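Side-chain contacts in metallopeptidase containing co-catalytic metalloactive site (Shewanella denitrificans OS217, PDB 3B2Y), which probably acts as a zinc-dependent metallocarboxypeptidase of the M14 family, here holding nickel at its three-residue metal site: residues R197-L200 / G201-F204; D227-F230 / E231-L234. All coordinates share one frame; numbering follows the deposited sequence.

Contact 1 of 2, residues R197-L200 / G201-F204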
# COMPACT_ATOMS: atom_id res chain seq x y z
N ARG A 197 -1.84 -13.16 -5.74
CA ARG A 197 -2.64 -14.04 -4.93
C ARG A 197 -1.81 -15.18 -4.36
O ARG A 197 -1.85 -15.43 -3.15
CB ARG A 197 -3.76 -14.61 -5.75
CG ARG A 197 -4.51 -15.62 -4.93
CD ARG A 197 -5.35 -16.42 -5.78
NE ARG A 197 -4.59 -17.29 -6.63
CZ ARG A 197 -5.10 -17.85 -7.71
NH1 ARG A 197 -6.36 -17.61 -8.04
NH2 ARG A 197 -4.36 -18.64 -8.46
N ASP A 198 -1.09 -15.87 -5.23
CA ASP A 198 -0.19 -16.94 -4.80
C ASP A 198 0.84 -16.51 -3.73
O ASP A 198 1.05 -17.26 -2.77
CB ASP A 198 0.50 -17.54 -6.02
CG ASP A 198 -0.49 -18.29 -6.96
OD1 ASP A 198 -1.65 -18.54 -6.54
OD2 ASP A 198 -0.10 -18.64 -8.11
N ALA A 199 1.45 -15.31 -3.86
CA ALA A 199 2.37 -14.78 -2.82
C ALA A 199 1.73 -14.62 -1.43
O ALA A 199 2.31 -14.99 -0.42
CB ALA A 199 2.97 -13.46 -3.24
N LEU A 200 0.53 -14.04 -1.42
CA LEU A 200 -0.26 -13.87 -0.22
C LEU A 200 -0.68 -15.23 0.32
O LEU A 200 -0.61 -15.46 1.52
CB LEU A 200 -1.49 -13.01 -0.56
CG LEU A 200 -1.14 -11.56 -0.83
CD1 LEU A 200 -2.32 -10.80 -1.43
CD2 LEU A 200 -0.73 -11.01 0.47
N GLY A 201 -1.06 -16.12 -0.58
CA GLY A 201 -1.43 -17.51 -0.24
C GLY A 201 -0.36 -18.40 0.42
O GLY A 201 -0.69 -19.40 1.04
N GLN A 202 0.91 -18.05 0.31
CA GLN A 202 2.00 -18.74 1.02
C GLN A 202 1.90 -18.50 2.55
O GLN A 202 2.36 -19.31 3.35
CB GLN A 202 3.39 -18.25 0.55
CG GLN A 202 3.71 -18.24 -0.96
CD GLN A 202 4.85 -17.25 -1.34
OE1 GLN A 202 4.91 -16.07 -0.89
NE2 GLN A 202 5.75 -17.73 -2.22
N TYR A 203 1.27 -17.39 2.94
CA TYR A 203 1.18 -16.97 4.33
C TYR A 203 -0.17 -17.27 5.00
O TYR A 203 -0.22 -17.61 6.18
CB TYR A 203 1.53 -15.49 4.45
CG TYR A 203 2.99 -15.23 4.23
CD1 TYR A 203 3.91 -15.33 5.27
CD2 TYR A 203 3.46 -14.94 2.95
CE1 TYR A 203 5.29 -15.11 5.03
CE2 TYR A 203 4.81 -14.71 2.71
CZ TYR A 203 5.72 -14.80 3.74
OH TYR A 203 7.06 -14.58 3.48
N PHE A 204 -1.27 -17.08 4.26
CA PHE A 204 -2.63 -17.22 4.81
C PHE A 204 -3.52 -17.98 3.85
O PHE A 204 -3.20 -18.09 2.67
CB PHE A 204 -3.27 -15.84 5.09
CG PHE A 204 -2.40 -14.92 5.90
CD1 PHE A 204 -2.18 -15.17 7.25
CD2 PHE A 204 -1.77 -13.85 5.30
CE1 PHE A 204 -1.36 -14.33 8.01
CE2 PHE A 204 -0.95 -12.99 6.05
CZ PHE A 204 -0.73 -13.27 7.41

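Contact 2 of 2, residues D227-F230 / E231-L234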
# COMPACT_ATOMS: atom_id res chain seq x y z
N ASP A 227 -14.09 1.82 -8.02
CA ASP A 227 -14.75 2.62 -7.02
C ASP A 227 -14.00 3.95 -6.98
O ASP A 227 -13.38 4.33 -8.00
CB ASP A 227 -14.69 1.89 -5.70
CG ASP A 227 -13.28 1.60 -5.26
OD1 ASP A 227 -12.31 1.96 -6.00
OD2 ASP A 227 -13.15 1.05 -4.14
N THR A 228 -14.01 4.68 -5.86
CA THR A 228 -13.33 5.99 -5.83
C THR A 228 -11.99 5.98 -5.06
O THR A 228 -11.53 7.01 -4.57
CB THR A 228 -14.20 7.13 -5.25
OG1 THR A 228 -14.40 6.94 -3.83
CG2 THR A 228 -15.50 7.23 -5.99
N SER A 229 -11.37 4.82 -5.02
CA SER A 229 -10.14 4.60 -4.32
C SER A 229 -8.98 5.20 -5.11
O SER A 229 -9.09 5.50 -6.32
CB SER A 229 -9.90 3.10 -4.17
OG SER A 229 -9.69 2.52 -5.45
N PHE A 230 -7.86 5.35 -4.43
CA PHE A 230 -6.64 5.88 -5.02
C PHE A 230 -6.19 5.00 -6.19
O PHE A 230 -5.91 5.47 -7.27
CB PHE A 230 -5.57 5.84 -3.94
CG PHE A 230 -4.21 6.34 -4.36
CD1 PHE A 230 -4.03 7.63 -4.70
CD2 PHE A 230 -3.09 5.50 -4.26
CE1 PHE A 230 -2.73 8.12 -5.05
CE2 PHE A 230 -1.80 5.96 -4.55
CZ PHE A 230 -1.62 7.30 -4.95
N GLU A 231 -6.19 3.69 -5.96
CA GLU A 231 -5.76 2.72 -6.98
C GLU A 231 -6.67 2.74 -8.21
O GLU A 231 -6.19 2.64 -9.33
CB GLU A 231 -5.56 1.32 -6.33
CG GLU A 231 -6.79 0.73 -5.62
CD GLU A 231 -6.97 1.14 -4.14
OE1 GLU A 231 -6.44 2.17 -3.68
OE2 GLU A 231 -7.69 0.39 -3.45
N ALA A 232 -7.98 2.81 -8.05
CA ALA A 232 -8.86 2.86 -9.25
C ALA A 232 -8.63 4.14 -10.02
O ALA A 232 -8.68 4.15 -11.27
CB ALA A 232 -10.34 2.69 -8.87
N PHE A 233 -8.48 5.23 -9.30
CA PHE A 233 -8.08 6.54 -9.86
C PHE A 233 -6.81 6.44 -10.73
O PHE A 233 -6.78 6.91 -11.87
CB PHE A 233 -7.82 7.58 -8.73
CG PHE A 233 -7.25 8.85 -9.23
CD1 PHE A 233 -8.07 9.75 -9.92
CD2 PHE A 233 -5.87 9.17 -9.08
CE1 PHE A 233 -7.52 10.95 -10.44
CE2 PHE A 233 -5.33 10.36 -9.61
CZ PHE A 233 -6.17 11.27 -10.26
N LEU A 234 -5.78 5.82 -10.21
CA LEU A 234 -4.55 5.70 -10.98
C LEU A 234 -4.76 4.80 -12.25
O LEU A 234 -4.17 5.06 -13.26
CB LEU A 234 -3.39 5.26 -10.16
CG LEU A 234 -3.00 6.05 -8.94
CD1 LEU A 234 -1.97 5.28 -8.17
CD2 LEU A 234 -2.46 7.35 -9.43

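Contact 1 of 2, residues R197-L200 / G201-F204
The carbonyl oxygen of L200 grips two backbone donors where helix 191-201 runs out: Y203 N at 3.0 Å, from above the carbonyl plane, and F204 N at 3.3 Å, lying in that plane. One turn earlier G201 N still reaches R197 O in helical fashion at 2.8 Å, whereas Q202 N has only weak bonds to D198 O and A199 O. With CG of Y203 anti to its own carbonyl carbon (chi1 -71°), the ring turns its edge to A199 O, which lies near the ring plane 3.6 Å from CD2, and reaches Q258, A259 and A262 of helix 253-271. Y203 CB in turn sits over one face of the F204 ring, toward its rim. On the outer side R197 and D198 form a salt bridge, NE to OD1 at 3.2 Å; OD1 lies in the guanidinium plane but is met from above its own carboxylate. R197 NH1 also donates to D219 O. The L200 side chain packs on S245 and T247 of strand 242-248. This is a C-terminal helix turn in which i+3 and i+4 bonds both fall on L200 O; L200 and F204 set it against strand 242-248 of the central sheet of the M14 fold.

Contact 2 of 2, residues D227-F230 / E231-L234
One face of the F230 ring carries L234 CD1, a CH-pi contact 4.0 Å from the ring centroid and offset toward the rim, with CE2 and CZ the nearest ring atoms. F230 holds its CG opposite the backbone N (chi1 179°), which sends the ring into the interior among L70 and S72 of strand 68-73 and L151 of helix 146-152; it also meets the F75 ring with the planes at about 40°. The second aromatic, F233, has F230 O at its edge, near the ring plane, and packs on F131 and L152. The backbone starts its helical bonding here: F233 N to S229 O at 3.1 Å and L234 N to F230 O at 3.0 Å. S229 is the N-cap: its OG accepts from A232 N at 3.1 Å, fairly straight at 162°, and donates to D227 OD1 at 2.7 Å on the syn side. The same OD1 takes S229 N at 3.2 Å from above the carboxylate plane, closing an Asx turn, and also touches A232 CB. E231, bent at its second torsion, folds back so that CD lies 3.3 Å from S229 OG; its side chain is about 7 Å from the bound nickel. With an alanine at S229, A232 N would probably lose its side-chain capping acceptor, and D227 OD1 would keep only the backbone N of its two donors here, so the carboxylate could turn more easily. The whole is an Asx turn at D227 that leads into, and shares S229 with, a serine N-cap, starting helix 230-236 in the buried interior.

Overall arrangement
Contacts 1 and 2 are two local turns at opposite kinds of helix end: 197-204 closes helix 191-201, while 227-234 opens helix 230-236. They follow in series along the chain, with centres about 24 Å apart and no touch between them. Contact 1 is partly buried; its polar residues lie outward, and its L200 and F204 side chains reach strand 242-248. Contact 2 is almost wholly interior, with D227 at its partly exposed end, and packs on strands 68-73 and 165-172 of the same sheet. Main-chain bonds do most of the joining in the first, whereas the second adds a side-chain cap and aromatic-aliphatic packing. Contact 2 is also nearer the nickel, which lies about 13 Å from the side chain of L200 in contact 1.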